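Local coordinates for Two-component system response regulator/GGDEF domain protein (Aeromonas salmonicida, PDB 3LUF) that probably makes cyclic di-GMP from two GTP molecules through a GGDEF domain absent from this piece, which holds two magnesium-binding receiver domains, at residues A142-K146 against Q147-V151; C237-S240 against H241-A245; P59-S63 against G64-K68; K68-E72 against R73-V77. All coordinates share one frame; numbering follows the deposited sequence.

Contact 1 (A142-K146 against Q147-V151); sequences AQLRK and QLLQV. Unlike the reference sequence in segment 147-151: Gln150 (reference Leu).
Leu144 meets Val151 and Gln147 at different places along its length, and these three residues carry most of the local contact. Close to the backbone, Leu144 CB packs on Val151 CG2 at 3.6 Å. At the far end, Leu144 CD2 reaches Gln147 NE2 at 3.7 Å and lies 4.1 Å from Leu149 CD1. Gln147 sends CG beside its own backbone N (chi1 -62°) and extends from there, so that its side chain crosses that of Leu144 obliquely, with NE2 at CD2. Its backbone N donates to Leu144 O over 3.0 Å. The same oxygen takes a second, weak bond from Leu149 N. A type I turn from Arg145 to Leu148, closed by Leu148 N on Arg145 O (3.0 Å), and the positive phi of Leu148 (64°) turn the chain off the end of the helix. Val151 CG2 also touches Arg145 CG at 3.6 Å. The extended arginine chain carries NH2 on to Val151 O (3.0 Å), a weak bond with an N-H...O angle of 134°. The link thus joins the end of helix 134-145 to strand 150-154 within a beta-alpha-beta unit. Leu144 and Val151 lean on Val129 of strand 126-130, Gln147 rests on Gln236 and Val239 of helix 232-248, and Leu148 faces Leu119 of helix 106-122.

Contact 2 (C237-S240 against H241-A245); sequences CRVS and HNLEA
Cys237 to Ser240 and His241 to Ala245 are successive turns of one unbroken helix, joined by four i to i+4 backbone bonds. His241 N meets Cys237 O, Asn242 N meets Arg238 O, Leu243 N meets Val239 O at 2.9 Å, and Glu244 N meets Ser240 O at 2.8 Å. All four N-H...O angles are close to straight. Among the side chains, Cys237 SG sits at the edge of the His241 ring, in its plane, 4.4 Å from the centroid and 3.4 Å from CD2. A chi1 of 176° sets SG anti to the backbone N and beside the carbonyl carbon, where it meets the ring edge at CD2. Arg238 folds back on itself through bends at chi2 and chi3, which lays its guanidinium nearly parallel to the imidazole, the planes 6° apart, with NH2 3.5 Å from His241 CD2. On another side of the helix, Val239 and Leu243 run side by side, CG1 to CD1 3.8 Å. The polar ends have partners beyond the two turns: Arg238 NE forms a salt bridge with Asp224, and Arg238 NH1 another with Asp224 of the second subunit, while His241 NE2 is hydrogen-bonded to Asn223 O of that subunit and the two His241 rings meet. This is the closing helix of the second CheY-like receiver domain, with one side on the sheet and another in a subunit interface.

Contact 3 (P59-S63 against G64-K68); sequences PDAPS and GEAVK
Glu65 curls back from the start of its helix so that OE1 accepts the backbone N-H of Ser63 at 2.9 Å. The bond uses the syn side of the carboxylate, 23° out of its plane, and the N-H...O angle of 147° shows it moderately straight. A sharp bend at chi2 (92°) makes the return possible by folding the carboxylate over the loop instead of letting it run along the helix. The same oxygen presses on the loop just before, 3.1 Å from Ala61 C, and the other, OE2, touches Ser63 CB at 3.6 Å. Behind the carboxylate, Ala61 points its methyl at the helix start: CB lies 3.9 Å from Glu65 CB and 4.2 Å from Ala66 CB. One water joins the two sides, donating to Ala61 O at 3.0 Å and accepting from Ala66 N at 3.2 Å, so that an amide of the first helical turn is satisfied by solvent. The contact joins the loop after strand 49-55 to the first turn of helix 65-72 in a CheY-like receiver domain, next to the phosphoacceptor pocket. Asp55, the predicted phosphorylation site, and Thr57 both belong to the magnesium site, and the side chain of Pro62 is about 8 Å from the ion. Gly64 joins loop to helix with a positive phi; its O takes the N-H of Val67, and its backbone is hydrogen-bonded to that of Leu56. Farther out, the carboxylate of Asp60 receives the backbone N-H groups of Leu38 and Glu39, tying the loop to a neighbouring one.

Contact 4 (K68-E72 against R73-V77); sequences KVLLE and RGLPV
Val77 CG2 is the main bump of this contact, seated against Leu71 and Leu70, 3.7 Å from Leu71 CD2 and 4.0 Å from Leu70 CB. The Leu71 and Val77 side chains cross at about a right angle. A second bump, Leu70 CD2, wedges between two residues of the following segment. It covers one face of the Arg73 guanidinium, 3.8 Å from NH1, and lies 4.1 Å from Leu75 CD1. Arg73 in turn runs alongside Val69, whose CG1 touches NH2 at 3.6 Å, so its flat end is lined by aliphatic groups from two helical residues. NH1 is hydrogen-bonded to Ala41 O, which fixes the far end of the chain. A Schellman motif brings these shapes together at the end of helix 65-72. Gly74 takes a phi of 83°, its N bonding to Leu71 O at 2.9 Å, while Leu75 N reaches back to Leu70 O at 3.1 Å. Leu75 O then rests on Leu71 CA at 3.5 Å in a CA-H...O contact. Beyond the turn, Leu70 and Leu75 both pack on Leu8 of strand 6-10, and Val77 on Val54 of strand 49-55.

In the fold
From the N terminus, contact 3 comes first, closing the loop that leaves strand 49-55 and enters helix 65-72. Contact 4 takes over at Lys68, which the two share, and turns the other end of that helix into strand 77-81; Val67 O and Val77 CG2 also touch. Contact 1 then makes another helix-to-strand turn, from helix 134-145 into strand 150-154, in the second receiver domain, and contact 2 lies in its last helix. The four follow in series, and none nests or crosses. Contacts 1 and 2 pack through Leu144, Gln147 and Leu149 against Val239 and Leu243. Leu148 on Pro76 links contact 1 to contact 4 across the two domains, whereas contact 3 stays remote from contacts 1 and 2.

Contact 1 (A142-K146 against Q147-V151)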
loop_
_atom_site.group_PDB
_atom_site.type_symbol
_atom_site.label_atom_id
_atom_site.label_comp_id
_atom_site.label_asym_id
_atom_site.label_seq_id
_atom_site.Cartn_x
_atom_site.Cartn_y
_atom_site.Cartn_z
ATOM N N ALA B 142 5.073 -8.786 -17.787
ATOM C CA ALA B 142 3.937 -9.636 -18.165
ATOM C C ALA B 142 2.786 -9.529 -17.157
ATOM O O ALA B 142 1.609 -9.456 -17.559
ATOM C CB ALA B 142 4.378 -11.097 -18.341
ATOM N N GLN B 143 3.132 -9.483 -15.868
ATOM C CA GLN B 143 2.147 -9.356 -14.791
ATOM C C GLN B 143 1.418 -8.010 -14.948
ATOM O O GLN B 143 0.218 -7.941 -14.849
ATOM C CB GLN B 143 2.819 -9.482 -13.418
ATOM C CG GLN B 143 3.227 -10.932 -13.029
ATOM C CD GLN B 143 4.200 -11.040 -11.833
ATOM O OE1 GLN B 143 4.917 -10.096 -11.482
ATOM N NE2 GLN B 143 4.262 -12.229 -11.244
ATOM N N LEU B 144 2.158 -6.927 -15.199
ATOM C CA LEU B 144 1.513 -5.626 -15.368
ATOM C C LEU B 144 0.664 -5.521 -16.635
ATOM O O LEU B 144 -0.356 -4.829 -16.656
ATOM C CB LEU B 144 2.563 -4.499 -15.322
ATOM C CG LEU B 144 3.379 -4.413 -14.031
ATOM C CD1 LEU B 144 4.559 -3.477 -14.201
ATOM C CD2 LEU B 144 2.543 -3.922 -12.856
ATOM N N ARG B 145 1.077 -6.215 -17.697
ATOM C CA ARG B 145 0.302 -6.234 -18.942
ATOM C C ARG B 145 -1.036 -6.983 -18.745
ATOM O O ARG B 145 -2.020 -6.658 -19.414
ATOM C CB ARG B 145 1.104 -6.798 -20.110
ATOM C CG ARG B 145 2.157 -5.823 -20.581
ATOM C CD ARG B 145 2.941 -6.261 -21.800
ATOM N NE ARG B 145 3.683 -5.086 -22.264
ATOM C CZ ARG B 145 4.793 -5.122 -22.984
ATOM N NH1 ARG B 145 5.326 -6.293 -23.350
ATOM N NH2 ARG B 145 5.374 -3.983 -23.332
ATOM N N LYS B 146 -1.072 -7.905 -17.785
ATOM C CA LYS B 146 -2.330 -8.590 -17.386
ATOM C C LYS B 146 -3.196 -7.738 -16.451
ATOM O O LYS B 146 -4.280 -8.146 -16.032
ATOM C CB LYS B 146 -2.028 -9.874 -16.656
ATOM C CG LYS B 146 -1.459 -10.968 -17.533
ATOM C CD LYS B 146 -1.954 -12.311 -17.071
ATOM C CE LYS B 146 -1.513 -12.567 -15.651
ATOM N NZ LYS B 146 -2.327 -13.662 -15.054
ATOM N N GLN B 147 -2.697 -6.578 -16.062
ATOM C CA GLN B 147 -3.526 -5.592 -15.408
ATOM C C GLN B 147 -4.016 -4.569 -16.469
ATOM O O GLN B 147 -4.577 -3.543 -16.118
ATOM C CB GLN B 147 -2.761 -4.899 -14.258
ATOM C CG GLN B 147 -2.313 -5.832 -13.108
ATOM C CD GLN B 147 -1.383 -5.161 -12.099
ATOM O OE1 GLN B 147 -1.622 -4.039 -11.643
ATOM N NE2 GLN B 147 -0.335 -5.879 -11.707
ATOM N N LEU B 148 -3.780 -4.855 -17.750
ATOM C CA LEU B 148 -4.108 -3.983 -18.886
ATOM C C LEU B 148 -3.358 -2.636 -18.944
ATOM O O LEU B 148 -3.740 -1.731 -19.700
ATOM C CB LEU B 148 -5.635 -3.777 -19.016
ATOM C CG LEU B 148 -6.440 -5.085 -19.191
ATOM C CD1 LEU B 148 -7.888 -4.705 -19.310
ATOM C CD2 LEU B 148 -5.983 -5.883 -20.458
ATOM N N LEU B 149 -2.256 -2.537 -18.206
ATOM C CA LEU B 149 -1.449 -1.330 -18.237
ATOM C C LEU B 149 -0.594 -1.270 -19.514
ATOM O O LEU B 149 -0.300 -2.292 -20.135
ATOM C CB LEU B 149 -0.528 -1.286 -17.007
ATOM C CG LEU B 149 -1.240 -1.105 -15.660
ATOM C CD1 LEU B 149 -0.361 -1.636 -14.542
ATOM C CD2 LEU B 149 -1.544 0.365 -15.431
ATOM N N GLN B 150 -0.219 -0.051 -19.885
ATOM C CA GLN B 150 0.784 0.181 -20.902
ATOM C C GLN B 150 2.145 0.177 -20.225
ATOM O O GLN B 150 2.440 1.059 -19.427
ATOM C CB GLN B 150 0.508 1.526 -21.544
ATOM C CG GLN B 150 -0.801 1.543 -22.334
ATOM C CD GLN B 150 -1.021 2.892 -22.979
ATOM O OE1 GLN B 150 -0.120 3.419 -23.640
ATOM N NE2 GLN B 150 -2.180 3.490 -22.743
ATOM N N VAL B 151 2.957 -0.830 -20.553
ATOM C CA VAL B 151 4.184 -1.131 -19.804
ATOM C C VAL B 151 5.440 -0.844 -20.635
ATOM O O VAL B 151 5.651 -1.415 -21.722
ATOM C CB VAL B 151 4.211 -2.598 -19.262
ATOM C CG1 VAL B 151 5.360 -2.773 -18.307
ATOM C CG2 VAL B 151 2.849 -2.966 -18.539
#

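Contact 2 (C237-S240 against H241-A245)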
loop_
_atom_site.group_PDB
_atom_site.type_symbol
_atom_site.label_atom_id
_atom_site.label_comp_id
_atom_site.label_asym_id
_atom_site.label_seq_id
_atom_site.Cartn_x
_atom_site.Cartn_y
_atom_site.Cartn_z
ATOM N N CYS B 237 -1.891 -5.639 -6.186
ATOM C CA CYS B 237 -2.439 -4.856 -5.074
ATOM C C CYS B 237 -1.639 -3.564 -4.891
ATOM O O CYS B 237 -2.218 -2.490 -4.760
ATOM C CB CYS B 237 -2.371 -5.681 -3.781
ATOM S SG CYS B 237 -2.890 -4.849 -2.323
ATOM N N ARG B 238 -0.315 -3.678 -4.888
ATOM C CA ARG B 238 0.510 -2.470 -4.667
ATOM C C ARG B 238 0.352 -1.437 -5.794
ATOM O O ARG B 238 0.280 -0.209 -5.545
ATOM C CB ARG B 238 1.986 -2.858 -4.583
ATOM C CG ARG B 238 2.316 -3.675 -3.365
ATOM C CD ARG B 238 2.741 -2.788 -2.167
ATOM N NE ARG B 238 1.759 -1.784 -1.770
ATOM C CZ ARG B 238 0.652 -2.028 -1.066
ATOM N NH1 ARG B 238 0.346 -3.277 -0.714
ATOM N NH2 ARG B 238 -0.169 -1.028 -0.749
ATOM N N VAL B 239 0.356 -1.953 -7.021
ATOM C CA VAL B 239 0.229 -1.104 -8.187
ATOM C C VAL B 239 -1.122 -0.429 -8.142
ATOM O O VAL B 239 -1.192 0.795 -8.243
ATOM C CB VAL B 239 0.485 -1.855 -9.490
ATOM C CG1 VAL B 239 -0.023 -1.013 -10.704
ATOM C CG2 VAL B 239 1.959 -2.162 -9.623
ATOM N N SER B 240 -2.194 -1.194 -7.889
ATOM C CA SER B 240 -3.519 -0.569 -7.840
ATOM C C SER B 240 -3.604 0.515 -6.774
ATOM O O SER B 240 -4.117 1.612 -7.029
ATOM C CB SER B 240 -4.620 -1.615 -7.613
ATOM O OG SER B 240 -4.579 -2.479 -8.715
ATOM N N HIS B 241 -3.060 0.240 -5.576
ATOM C CA HIS B 241 -3.095 1.228 -4.493
ATOM C C HIS B 241 -2.370 2.528 -4.868
ATOM O O HIS B 241 -2.862 3.622 -4.544
ATOM C CB HIS B 241 -2.501 0.683 -3.187
ATOM C CG HIS B 241 -3.446 -0.139 -2.364
ATOM N ND1 HIS B 241 -4.521 0.410 -1.706
ATOM C CD2 HIS B 241 -3.440 -1.456 -2.043
ATOM C CE1 HIS B 241 -5.155 -0.541 -1.029
ATOM N NE2 HIS B 241 -4.526 -1.684 -1.234
ATOM N N ASN B 242 -1.225 2.400 -5.513
ATOM C CA ASN B 242 -0.447 3.587 -5.918
ATOM C C ASN B 242 -1.125 4.389 -7.021
ATOM O O ASN B 242 -1.129 5.648 -6.999
ATOM C CB ASN B 242 0.991 3.215 -6.291
ATOM C CG ASN B 242 1.820 2.961 -5.064
ATOM O OD1 ASN B 242 1.903 1.833 -4.562
ATOM N ND2 ASN B 242 2.312 4.036 -4.475
ATOM N N LEU B 243 -1.712 3.673 -7.958
ATOM C CA LEU B 243 -2.506 4.342 -9.024
ATOM C C LEU B 243 -3.731 5.052 -8.452
ATOM O O LEU B 243 -4.053 6.190 -8.818
ATOM C CB LEU B 243 -2.867 3.386 -10.172
ATOM C CG LEU B 243 -1.706 2.754 -10.934
ATOM C CD1 LEU B 243 -2.228 1.766 -11.959
ATOM C CD2 LEU B 243 -0.793 3.797 -11.598
ATOM N N GLU B 244 -4.431 4.398 -7.525
ATOM C CA GLU B 244 -5.563 5.040 -6.878
ATOM C C GLU B 244 -5.130 6.306 -6.113
ATOM O O GLU B 244 -5.794 7.329 -6.178
ATOM C CB GLU B 244 -6.248 4.029 -5.947
ATOM C CG GLU B 244 -7.192 4.651 -4.941
ATOM C CD GLU B 244 -8.620 4.596 -5.386
ATOM O OE1 GLU B 244 -9.490 5.063 -4.608
ATOM O OE2 GLU B 244 -8.901 4.081 -6.505
ATOM N N ALA B 245 -4.007 6.237 -5.399
ATOM C CA ALA B 245 -3.514 7.419 -4.661
ATOM C C ALA B 245 -3.231 8.565 -5.610
ATOM O O ALA B 245 -3.513 9.732 -5.271
ATOM C CB ALA B 245 -2.262 7.072 -3.855
#

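Contact 3 (P59-S63 against G64-K68)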
loop_
_atom_site.group_PDB
_atom_site.type_symbol
_atom_site.label_atom_id
_atom_site.label_comp_id
_atom_site.label_asym_id
_atom_site.label_seq_id
_atom_site.Cartn_x
_atom_site.Cartn_y
_atom_site.Cartn_z
ATOM N N PRO B 59 -24.310 -23.789 -18.146
ATOM C CA PRO B 59 -25.142 -24.901 -18.646
ATOM C C PRO B 59 -24.566 -25.529 -19.904
ATOM O O PRO B 59 -24.671 -26.734 -20.111
ATOM C CB PRO B 59 -26.444 -24.225 -19.004
ATOM C CG PRO B 59 -26.560 -23.064 -18.113
ATOM C CD PRO B 59 -25.106 -22.573 -17.881
ATOM N N ASP B 60 -23.981 -24.698 -20.754
ATOM C CA ASP B 60 -23.350 -25.161 -21.997
ATOM C C ASP B 60 -21.799 -25.162 -21.911
ATOM O O ASP B 60 -21.070 -25.328 -22.930
ATOM C CB ASP B 60 -23.887 -24.361 -23.191
ATOM C CG ASP B 60 -23.728 -22.853 -23.021
ATOM O OD1 ASP B 60 -23.275 -22.410 -21.936
ATOM O OD2 ASP B 60 -24.121 -22.112 -23.967
ATOM N N ALA B 61 -21.297 -25.086 -20.687
ATOM C CA ALA B 61 -19.860 -25.210 -20.427
ATOM C C ALA B 61 -19.668 -25.490 -18.946
ATOM O O ALA B 61 -19.243 -24.626 -18.201
ATOM C CB ALA B 61 -19.083 -23.948 -20.898
ATOM N N PRO B 62 -20.017 -26.719 -18.513
ATOM C CA PRO B 62 -20.128 -27.017 -17.092
ATOM C C PRO B 62 -18.803 -27.303 -16.407
ATOM O O PRO B 62 -18.780 -27.440 -15.186
ATOM C CB PRO B 62 -20.974 -28.284 -17.087
ATOM C CG PRO B 62 -20.659 -28.930 -18.392
ATOM C CD PRO B 62 -20.496 -27.839 -19.353
ATOM N N SER B 63 -17.724 -27.414 -17.185
ATOM C CA SER B 63 -16.380 -27.681 -16.626
ATOM C C SER B 63 -15.342 -26.643 -17.101
ATOM O O SER B 63 -14.209 -27.007 -17.448
ATOM C CB SER B 63 -15.932 -29.107 -16.993
ATOM O OG SER B 63 -16.836 -30.082 -16.435
ATOM N N GLY B 64 -15.734 -25.369 -17.176
ATOM C CA GLY B 64 -14.760 -24.320 -17.436
ATOM C C GLY B 64 -14.435 -24.048 -18.903
ATOM O O GLY B 64 -13.563 -23.245 -19.176
ATOM N N GLU B 65 -15.111 -24.725 -19.837
ATOM C CA GLU B 65 -14.871 -24.543 -21.283
ATOM C C GLU B 65 -15.002 -23.113 -21.819
ATOM O O GLU B 65 -14.374 -22.778 -22.817
ATOM C CB GLU B 65 -15.730 -25.505 -22.117
ATOM C CG GLU B 65 -15.433 -26.969 -21.752
ATOM C CD GLU B 65 -16.351 -27.529 -20.668
ATOM O OE1 GLU B 65 -16.993 -26.746 -19.935
ATOM O OE2 GLU B 65 -16.405 -28.774 -20.534
ATOM N N ALA B 66 -15.830 -22.278 -21.179
ATOM C CA ALA B 66 -16.015 -20.902 -21.635
ATOM C C ALA B 66 -14.750 -20.052 -21.533
ATOM O O ALA B 66 -14.602 -19.087 -22.288
ATOM C CB ALA B 66 -17.195 -20.229 -20.926
ATOM N N VAL B 67 -13.822 -20.458 -20.665
ATOM C CA VAL B 67 -12.587 -19.676 -20.466
ATOM C C VAL B 67 -11.766 -19.659 -21.749
ATOM O O VAL B 67 -11.423 -18.598 -22.268
ATOM C CB VAL B 67 -11.753 -20.202 -19.280
ATOM C CG1 VAL B 67 -10.365 -19.483 -19.186
ATOM C CG2 VAL B 67 -12.534 -20.020 -17.961
ATOM N N LYS B 68 -11.486 -20.843 -22.265
ATOM C CA LYS B 68 -10.683 -20.969 -23.471
ATOM C C LYS B 68 -11.379 -20.361 -24.684
ATOM O O LYS B 68 -10.745 -19.704 -25.505
ATOM C CB LYS B 68 -10.335 -22.429 -23.693
ATOM C CG LYS B 68 -9.460 -22.712 -24.914
ATOM C CD LYS B 68 -9.157 -24.209 -24.938
ATOM C CE LYS B 68 -8.405 -24.614 -26.191
ATOM N NZ LYS B 68 -8.327 -26.093 -26.249
HETATM O O HOH W 1 -17.240 -22.408 -18.349
#

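Contact 4 (K68-E72 against R73-V77)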
loop_
_atom_site.group_PDB
_atom_site.type_symbol
_atom_site.label_atom_id
_atom_site.label_comp_id
_atom_site.label_asym_id
_atom_site.label_seq_id
_atom_site.Cartn_x
_atom_site.Cartn_y
_atom_site.Cartn_z
ATOM N N LYS B 68 -11.486 -20.843 -22.265
ATOM C CA LYS B 68 -10.683 -20.969 -23.471
ATOM C C LYS B 68 -11.379 -20.361 -24.684
ATOM O O LYS B 68 -10.745 -19.704 -25.505
ATOM C CB LYS B 68 -10.335 -22.429 -23.693
ATOM C CG LYS B 68 -9.460 -22.712 -24.914
ATOM C CD LYS B 68 -9.157 -24.209 -24.938
ATOM C CE LYS B 68 -8.405 -24.614 -26.191
ATOM N NZ LYS B 68 -8.327 -26.093 -26.249
ATOM N N VAL B 69 -12.683 -20.589 -24.808
ATOM C CA VAL B 69 -13.468 -20.023 -25.902
ATOM C C VAL B 69 -13.345 -18.508 -25.938
ATOM O O VAL B 69 -13.105 -17.921 -26.991
ATOM C CB VAL B 69 -14.951 -20.434 -25.820
ATOM C CG1 VAL B 69 -15.797 -19.633 -26.799
ATOM C CG2 VAL B 69 -15.091 -21.951 -26.101
ATOM N N LEU B 70 -13.497 -17.867 -24.778
ATOM C CA LEU B 70 -13.471 -16.413 -24.733
ATOM C C LEU B 70 -12.045 -15.852 -24.859
ATOM O O LEU B 70 -11.844 -14.845 -25.522
ATOM C CB LEU B 70 -14.216 -15.900 -23.486
ATOM C CG LEU B 70 -15.707 -16.242 -23.577
ATOM C CD1 LEU B 70 -16.379 -16.084 -22.173
ATOM C CD2 LEU B 70 -16.513 -15.344 -24.619
ATOM N N LEU B 71 -11.079 -16.505 -24.242
ATOM C CA LEU B 71 -9.670 -16.120 -24.426
ATOM C C LEU B 71 -9.306 -16.126 -25.918
ATOM O O LEU B 71 -8.632 -15.200 -26.412
ATOM C CB LEU B 71 -8.752 -17.062 -23.672
ATOM C CG LEU B 71 -8.735 -16.898 -22.156
ATOM C CD1 LEU B 71 -7.960 -17.999 -21.500
ATOM C CD2 LEU B 71 -8.148 -15.544 -21.734
ATOM N N GLU B 72 -9.785 -17.151 -26.629
ATOM C CA GLU B 72 -9.466 -17.299 -28.059
ATOM C C GLU B 72 -10.170 -16.264 -28.911
ATOM O O GLU B 72 -9.724 -15.981 -30.025
ATOM C CB GLU B 72 -9.725 -18.719 -28.547
ATOM C CG GLU B 72 -8.629 -19.650 -28.038
ATOM C CD GLU B 72 -8.699 -21.060 -28.592
ATOM O OE1 GLU B 72 -7.884 -21.875 -28.119
ATOM O OE2 GLU B 72 -9.542 -21.357 -29.479
ATOM N N ARG B 73 -11.228 -15.655 -28.368
ATOM C CA ARG B 73 -11.884 -14.532 -29.019
ATOM C C ARG B 73 -11.222 -13.190 -28.741
ATOM O O ARG B 73 -11.677 -12.165 -29.236
ATOM C CB ARG B 73 -13.358 -14.477 -28.658
ATOM C CG ARG B 73 -14.172 -15.446 -29.468
ATOM C CD ARG B 73 -15.616 -15.180 -29.223
ATOM N NE ARG B 73 -16.363 -16.417 -29.140
ATOM C CZ ARG B 73 -17.568 -16.493 -28.591
ATOM N NH1 ARG B 73 -18.131 -15.396 -28.081
ATOM N NH2 ARG B 73 -18.194 -17.653 -28.550
ATOM N N GLY B 74 -10.129 -13.220 -27.985
ATOM C CA GLY B 74 -9.375 -12.033 -27.617
ATOM C C GLY B 74 -9.934 -11.268 -26.424
ATOM O O GLY B 74 -9.586 -10.095 -26.229
ATOM N N LEU B 75 -10.786 -11.914 -25.621
ATOM C CA LEU B 75 -11.288 -11.259 -24.411
ATOM C C LEU B 75 -10.416 -11.691 -23.273
ATOM O O LEU B 75 -10.180 -12.896 -23.067
ATOM C CB LEU B 75 -12.744 -11.623 -24.062
ATOM C CG LEU B 75 -13.928 -11.061 -24.836
ATOM C CD1 LEU B 75 -14.281 -12.116 -25.867
ATOM C CD2 LEU B 75 -15.111 -10.902 -23.934
ATOM N N PRO B 76 -9.917 -10.720 -22.508
ATOM C CA PRO B 76 -9.238 -11.147 -21.280
ATOM C C PRO B 76 -10.309 -11.719 -20.353
ATOM O O PRO B 76 -11.449 -11.224 -20.338
ATOM C CB PRO B 76 -8.684 -9.832 -20.698
ATOM C CG PRO B 76 -8.636 -8.870 -21.862
ATOM C CD PRO B 76 -9.814 -9.260 -22.739
ATOM N N VAL B 77 -9.915 -12.692 -19.548
ATOM C CA VAL B 77 -10.874 -13.426 -18.730
ATOM C C VAL B 77 -10.467 -13.413 -17.268
ATOM O O VAL B 77 -9.316 -13.704 -16.920
ATOM C CB VAL B 77 -11.011 -14.880 -19.208
ATOM C CG1 VAL B 77 -11.881 -15.748 -18.226
ATOM C CG2 VAL B 77 -11.632 -14.931 -20.618
#